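Local coordinates for CELL WALL surface anchor family protein (PDB 2WW8), which serves as the pilus adhesin RrgA of Streptococcus pneumoniae and probably mediates recognition of and attachment to host cells, at residues A[161-166]-A[174-179]; A[169-174]-A[717-722]. All blocks are in the same frame, centred on the assembly; numbering follows the deposited sequence.

Contact 1. Residues A[161-166]-A[174-179]; sequences IKVDGS and ALNPNP
Two neighbouring antiparallel strands, 157-162 and 171-184, meet here where the first ends in a type II turn running from V163 to S166. I161 and N176 form a hydrogen-bonded pair: I161 N donates to N176 O at 2.7 Å and nearly straight (171°), and N176 N returns a bond to I161 O at 2.8 Å. Two residues on, V163 N donates to A174 O at 2.9 Å. K162 and L175 lie on the same face, side by side and pointing the same way, with K162 CG 3.8 Å from L175 CD2. V163 turns toward the partner strand. Its CG2, set beside its own backbone N (chi1 169° places CG1 anti), presses on N176 N at 3.4 Å and on the amide carbon N176 CG, while N176 OD1 accepts a hydrogen bond from the backbone N of I193. Beyond N176, I161 CD1 packs on N178 CB at 3.8 Å. Inside the turn, S166 OG donates to V163 O at 2.6 Å, and S166 N also bonds that carbonyl. V163 O is thus gripped twice, so the turn is closed by side chain and backbone together as the chain leaves the paired strand.

Contact 2. Residues A[169-174]-A[717-722]; sequences NGQHKA and KIRDVR
R719 and K173 reach across this contact in opposite senses, each side chain finding its partner on the other segment. R719 approaches H172 side-on: NE and NH2 both donate to the single atom H172 O, at 2.9 Å from NE and 3.0 Å from NH2. The carbonyl oxygen lies in the plane of the guanidinium group, at its edge. Seen from the carbonyl, NE stands in the C=O plane, whereas NH2 is tilted 23° from it. R719 CG sits between the backbone N and the carbonyl carbon (chi1 62°), 3.5 Å from K173 O, and the extended chain beyond takes NE to H172 O. NH2 has a further partner in S142 O, and the arginine also packs on Y145 and F691.

K173 reaches back from the other segment. Its chain bends at chi3 (76°), which brings NZ alongside the D720 carboxylate, the two side chains pointing the same way. The salt bridge from NZ to D720 OD1 measures 2.9 Å, and the amine comes from above the carboxylate plane. NZ also donates to L199 O, and N202 ND2 donates to D720 OD2.

Between these polar groups the backbones join: R719 N donates to K173 O at 2.8 Å. Alongside, strand 717-718 pairs with strand 171-184 through A174 and I718, an antiparallel non-hydrogen-bonded pair in which A174 CB lies 3.9 Å from I718 CG2, with Y204 and I193 packed against both.

The two in-plane bonds to H172 O limit rotation of the guanidinium, whose positive charge would polarise the carbonyl. D720 would largely offset the charge of the buried lysine. Arginine grip and salt bridge thus continue the strand pairing beyond the backbone bond at R719.

Overall arrangement
The centres of contacts 1 and 2 lie about 11 Å apart, and both use strand 171-184, which has strand 157-162 and the short strand 717-718 as antiparallel neighbours. A174 belongs to both contacts. Contact 1 is local, its segments separated by seven residues, whereas contact 2 spans 542 residues, including the parallel sheet with strands 225-232 and 379-386. Direct bonds probably tie the two together: L175 O to K717 N, and S166 O to K173 N. In the chain the order is 161-166, 169-174, 174-179, 717-722, so the segments alternate. Chain that precedes the long intervening region is thereby paired with chain that follows it, consistent with a domain built from both sides of an inserted domain.

Contact 1. Residues A[161-166]-A[174-179]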
loop_
_atom_site.group_PDB
_atom_site.type_symbol
_atom_site.label_atom_id
_atom_site.label_comp_id
_atom_site.label_asym_id
_atom_site.label_seq_id
_atom_site.Cartn_x
_atom_site.Cartn_y
_atom_site.Cartn_z
ATOM N N ILE A 161 -12.532 -5.194 4.756
ATOM C CA ILE A 161 -12.259 -4.774 6.132
ATOM C C ILE A 161 -12.623 -3.316 6.430
ATOM O O ILE A 161 -12.648 -2.442 5.546
ATOM C CB ILE A 161 -10.797 -4.965 6.525
ATOM C CG1 ILE A 161 -9.915 -4.049 5.666
ATOM C CG2 ILE A 161 -10.450 -6.465 6.448
ATOM C CD1 ILE A 161 -8.469 -3.995 6.161
ATOM N N LYS A 162 -12.883 -3.073 7.712
ATOM C CA LYS A 162 -13.235 -1.748 8.201
ATOM C C LYS A 162 -12.123 -0.737 8.018
ATOM O O LYS A 162 -10.919 -1.021 8.199
ATOM C CB LYS A 162 -13.680 -1.860 9.666
ATOM C CG LYS A 162 -14.929 -2.716 9.820
ATOM C CD LYS A 162 -15.311 -2.936 11.311
ATOM C CE LYS A 162 -16.116 -4.215 11.476
ATOM N NZ LYS A 162 -16.708 -4.270 12.852
ATOM N N VAL A 163 -12.533 0.456 7.598
ATOM C CA VAL A 163 -11.570 1.495 7.248
ATOM C C VAL A 163 -11.344 2.337 8.510
ATOM O O VAL A 163 -12.312 2.758 9.165
ATOM C CB VAL A 163 -12.117 2.379 6.120
ATOM C CG1 VAL A 163 -11.226 3.623 5.947
ATOM C CG2 VAL A 163 -12.268 1.604 4.777
ATOM N N ASP A 164 -10.083 2.524 8.892
ATOM C CA ASP A 164 -9.766 3.340 10.085
ATOM C C ASP A 164 -10.052 4.814 9.793
ATOM O O ASP A 164 -9.737 5.280 8.694
ATOM C CB ASP A 164 -8.293 3.228 10.472
ATOM C CG ASP A 164 -7.906 1.832 10.915
ATOM O OD1 ASP A 164 -8.613 1.270 11.777
ATOM O OD2 ASP A 164 -6.885 1.289 10.424
ATOM N N GLY A 165 -10.625 5.517 10.766
ATOM C CA GLY A 165 -11.121 6.878 10.612
ATOM C C GLY A 165 -12.604 6.941 10.267
ATOM O O GLY A 165 -13.172 8.035 10.198
ATOM N N SER A 166 -13.228 5.787 10.012
ATOM C CA SER A 166 -14.672 5.725 9.734
ATOM C C SER A 166 -15.547 5.247 10.916
ATOM O O SER A 166 -16.762 5.084 10.757
ATOM C CB SER A 166 -14.952 4.947 8.442
ATOM O OG SER A 166 -14.678 3.591 8.693
ATOM N N ALA A 174 -17.287 2.684 6.635
ATOM C CA ALA A 174 -16.604 2.406 5.372
ATOM C C ALA A 174 -15.735 1.164 5.459
ATOM O O ALA A 174 -15.193 0.869 6.543
ATOM C CB ALA A 174 -15.751 3.593 4.962
ATOM N N LEU A 175 -15.617 0.498 4.305
ATOM C CA LEU A 175 -14.901 -0.779 4.097
ATOM C C LEU A 175 -13.986 -0.707 2.871
ATOM O O LEU A 175 -14.383 -0.196 1.802
ATOM C CB LEU A 175 -15.842 -1.993 3.912
ATOM C CG LEU A 175 -16.963 -2.161 4.968
ATOM C CD1 LEU A 175 -18.005 -3.177 4.537
ATOM C CD2 LEU A 175 -16.431 -2.508 6.360
ATOM N N ASN A 176 -12.784 -1.249 3.044
ATOM C CA ASN A 176 -11.835 -1.389 1.969
ATOM C C ASN A 176 -11.655 -2.879 1.677
ATOM O O ASN A 176 -11.787 -3.721 2.576
ATOM C CB ASN A 176 -10.478 -0.802 2.356
ATOM C CG ASN A 176 -10.311 0.645 1.897
ATOM O OD1 ASN A 176 -10.991 1.123 0.969
ATOM N ND2 ASN A 176 -9.393 1.360 2.552
ATOM N N PRO A 177 -11.319 -3.179 0.423
ATOM C CA PRO A 177 -10.834 -4.506 0.092
ATOM C C PRO A 177 -9.532 -4.722 0.831
ATOM O O PRO A 177 -8.767 -3.763 1.058
ATOM C CB PRO A 177 -10.480 -4.420 -1.396
ATOM C CG PRO A 177 -10.559 -2.968 -1.757
ATOM C CD PRO A 177 -11.439 -2.284 -0.754
ATOM N N ASN A 178 -9.266 -6.002 1.112
ATOM C CA ASN A 178 -8.005 -6.388 1.697
ATOM C C ASN A 178 -7.465 -7.719 1.186
ATOM O O ASN A 178 -8.137 -8.739 1.338
ATOM C CB ASN A 178 -8.147 -6.443 3.220
ATOM C CG ASN A 178 -6.809 -6.649 3.914
ATOM O OD1 ASN A 178 -5.897 -5.840 3.756
ATOM N ND2 ASN A 178 -6.690 -7.726 4.680
ATOM N N PRO A 179 -6.248 -7.719 0.601
ATOM C CA PRO A 179 -5.524 -6.478 0.277
ATOM C C PRO A 179 -6.158 -5.616 -0.799
ATOM O O PRO A 179 -6.974 -6.117 -1.584
ATOM C CB PRO A 179 -4.143 -6.976 -0.189
ATOM C CG PRO A 179 -4.313 -8.324 -0.562
ATOM C CD PRO A 179 -5.398 -8.898 0.366
#

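Contact 2. Residues A[169-174]-A[717-722]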
loop_
_atom_site.group_PDB
_atom_site.type_symbol
_atom_site.label_atom_id
_atom_site.label_comp_id
_atom_site.label_asym_id
_atom_site.label_seq_id
_atom_site.Cartn_x
_atom_site.Cartn_y
_atom_site.Cartn_z
ATOM N N ASN A 169 -19.114 5.619 16.994
ATOM C CA ASN A 169 -19.791 5.041 18.144
ATOM C C ASN A 169 -19.779 3.516 18.160
ATOM O O ASN A 169 -20.815 2.884 18.371
ATOM C CB ASN A 169 -21.212 5.600 18.240
ATOM C CG ASN A 169 -21.243 6.989 18.863
ATOM O OD1 ASN A 169 -20.730 7.187 19.966
ATOM N ND2 ASN A 169 -21.850 7.948 18.170
ATOM N N GLY A 170 -18.598 2.941 17.942
ATOM C CA GLY A 170 -18.417 1.494 17.991
ATOM C C GLY A 170 -18.662 0.782 16.677
ATOM O O GLY A 170 -18.354 -0.399 16.566
ATOM N N GLN A 171 -19.189 1.475 15.670
ATOM C CA GLN A 171 -19.389 0.847 14.360
ATOM C C GLN A 171 -18.702 1.621 13.243
ATOM O O GLN A 171 -18.286 2.762 13.440
ATOM C CB GLN A 171 -20.883 0.696 14.060
ATOM C CG GLN A 171 -21.645 -0.181 15.076
ATOM C CD GLN A 171 -21.168 -1.634 15.040
ATOM O OE1 GLN A 171 -20.389 -2.055 15.898
ATOM N NE2 GLN A 171 -21.617 -2.395 14.045
ATOM N N HIS A 172 -18.583 1.019 12.059
ATOM C CA HIS A 172 -17.815 1.644 10.989
ATOM C C HIS A 172 -18.701 1.996 9.802
ATOM O O HIS A 172 -19.651 1.277 9.451
ATOM C CB HIS A 172 -16.658 0.735 10.569
ATOM C CG HIS A 172 -15.508 0.738 11.521
ATOM N ND1 HIS A 172 -15.555 0.132 12.761
ATOM C CD2 HIS A 172 -14.267 1.275 11.417
ATOM C CE1 HIS A 172 -14.399 0.298 13.384
ATOM N NE2 HIS A 172 -13.596 0.981 12.584
ATOM N N LYS A 173 -18.333 3.098 9.163
ATOM C CA LYS A 173 -19.055 3.647 8.015
ATOM C C LYS A 173 -18.478 3.269 6.637
ATOM O O LYS A 173 -19.130 3.451 5.596
ATOM C CB LYS A 173 -19.222 5.158 8.205
ATOM C CG LYS A 173 -20.350 5.469 9.157
ATOM C CD LYS A 173 -20.417 6.927 9.566
ATOM C CE LYS A 173 -20.989 7.761 8.435
ATOM N NZ LYS A 173 -21.441 9.109 8.904
ATOM N N ALA A 174 -17.287 2.684 6.635
ATOM C CA ALA A 174 -16.604 2.406 5.372
ATOM C C ALA A 174 -15.735 1.164 5.459
ATOM O O ALA A 174 -15.193 0.869 6.543
ATOM C CB ALA A 174 -15.751 3.593 4.962
ATOM N N LYS A 717 -16.635 0.254 0.044
ATOM C CA LYS A 717 -18.063 0.468 0.309
ATOM C C LYS A 717 -18.202 1.551 1.362
ATOM O O LYS A 717 -17.331 1.644 2.235
ATOM C CB LYS A 717 -18.728 -0.789 0.882
ATOM C CG LYS A 717 -18.858 -1.902 -0.145
ATOM C CD LYS A 717 -17.745 -2.908 -0.030
ATOM C CE LYS A 717 -18.102 -4.148 -0.861
ATOM N NZ LYS A 717 -17.512 -4.031 -2.264
ATOM N N ILE A 718 -19.287 2.327 1.310
ATOM C CA ILE A 718 -19.524 3.329 2.345
ATOM C C ILE A 718 -21.006 3.292 2.683
ATOM O O ILE A 718 -21.839 2.878 1.842
ATOM C CB ILE A 718 -19.094 4.756 1.908
ATOM C CG1 ILE A 718 -19.880 5.192 0.661
ATOM C CG2 ILE A 718 -17.556 4.797 1.690
ATOM C CD1 ILE A 718 -19.670 6.636 0.260
ATOM N N ARG A 719 -21.319 3.692 3.922
ATOM C CA ARG A 719 -22.717 3.808 4.330
ATOM C C ARG A 719 -22.912 4.957 5.306
ATOM O O ARG A 719 -21.939 5.580 5.747
ATOM C CB ARG A 719 -23.182 2.528 5.030
ATOM C CG ARG A 719 -22.369 2.272 6.295
ATOM C CD ARG A 719 -23.043 1.232 7.136
ATOM N NE ARG A 719 -22.270 0.847 8.307
ATOM C CZ ARG A 719 -22.752 0.036 9.235
ATOM N NH1 ARG A 719 -23.982 -0.431 9.081
ATOM N NH2 ARG A 719 -22.021 -0.289 10.291
ATOM N N ASP A 720 -24.171 5.221 5.651
ATOM C CA ASP A 720 -24.508 6.145 6.740
ATOM C C ASP A 720 -25.812 5.667 7.383
ATOM O O ASP A 720 -26.463 4.773 6.831
ATOM C CB ASP A 720 -24.666 7.603 6.281
ATOM C CG ASP A 720 -24.541 8.608 7.440
ATOM O OD1 ASP A 720 -24.155 8.241 8.576
ATOM O OD2 ASP A 720 -24.842 9.794 7.226
ATOM N N VAL A 721 -26.159 6.238 8.536
ATOM C CA VAL A 721 -27.399 5.862 9.225
ATOM C C VAL A 721 -28.245 7.129 9.290
ATOM O O VAL A 721 -27.745 8.193 9.677
ATOM C CB VAL A 721 -27.154 5.245 10.635
ATOM C CG1 VAL A 721 -26.381 6.187 11.551
ATOM C CG2 VAL A 721 -28.478 4.890 11.324
ATOM N N ARG A 722 -29.498 7.043 8.865
ATOM C CA ARG A 722 -30.276 8.259 8.744
ATOM C C ARG A 722 -30.727 8.753 10.126
ATOM O O ARG A 722 -31.021 7.949 11.017
ATOM C CB ARG A 722 -31.456 7.971 7.842
ATOM C CG ARG A 722 -31.948 9.177 7.107
ATOM C CD ARG A 722 -32.967 8.572 6.166
ATOM N NE ARG A 722 -32.396 8.348 4.849
ATOM C CZ ARG A 722 -32.002 9.364 4.094
ATOM N NH1 ARG A 722 -32.130 10.593 4.584
ATOM N NH2 ARG A 722 -31.474 9.161 2.892
HETATM O O HOH W 1 -23.615 10.985 9.446
#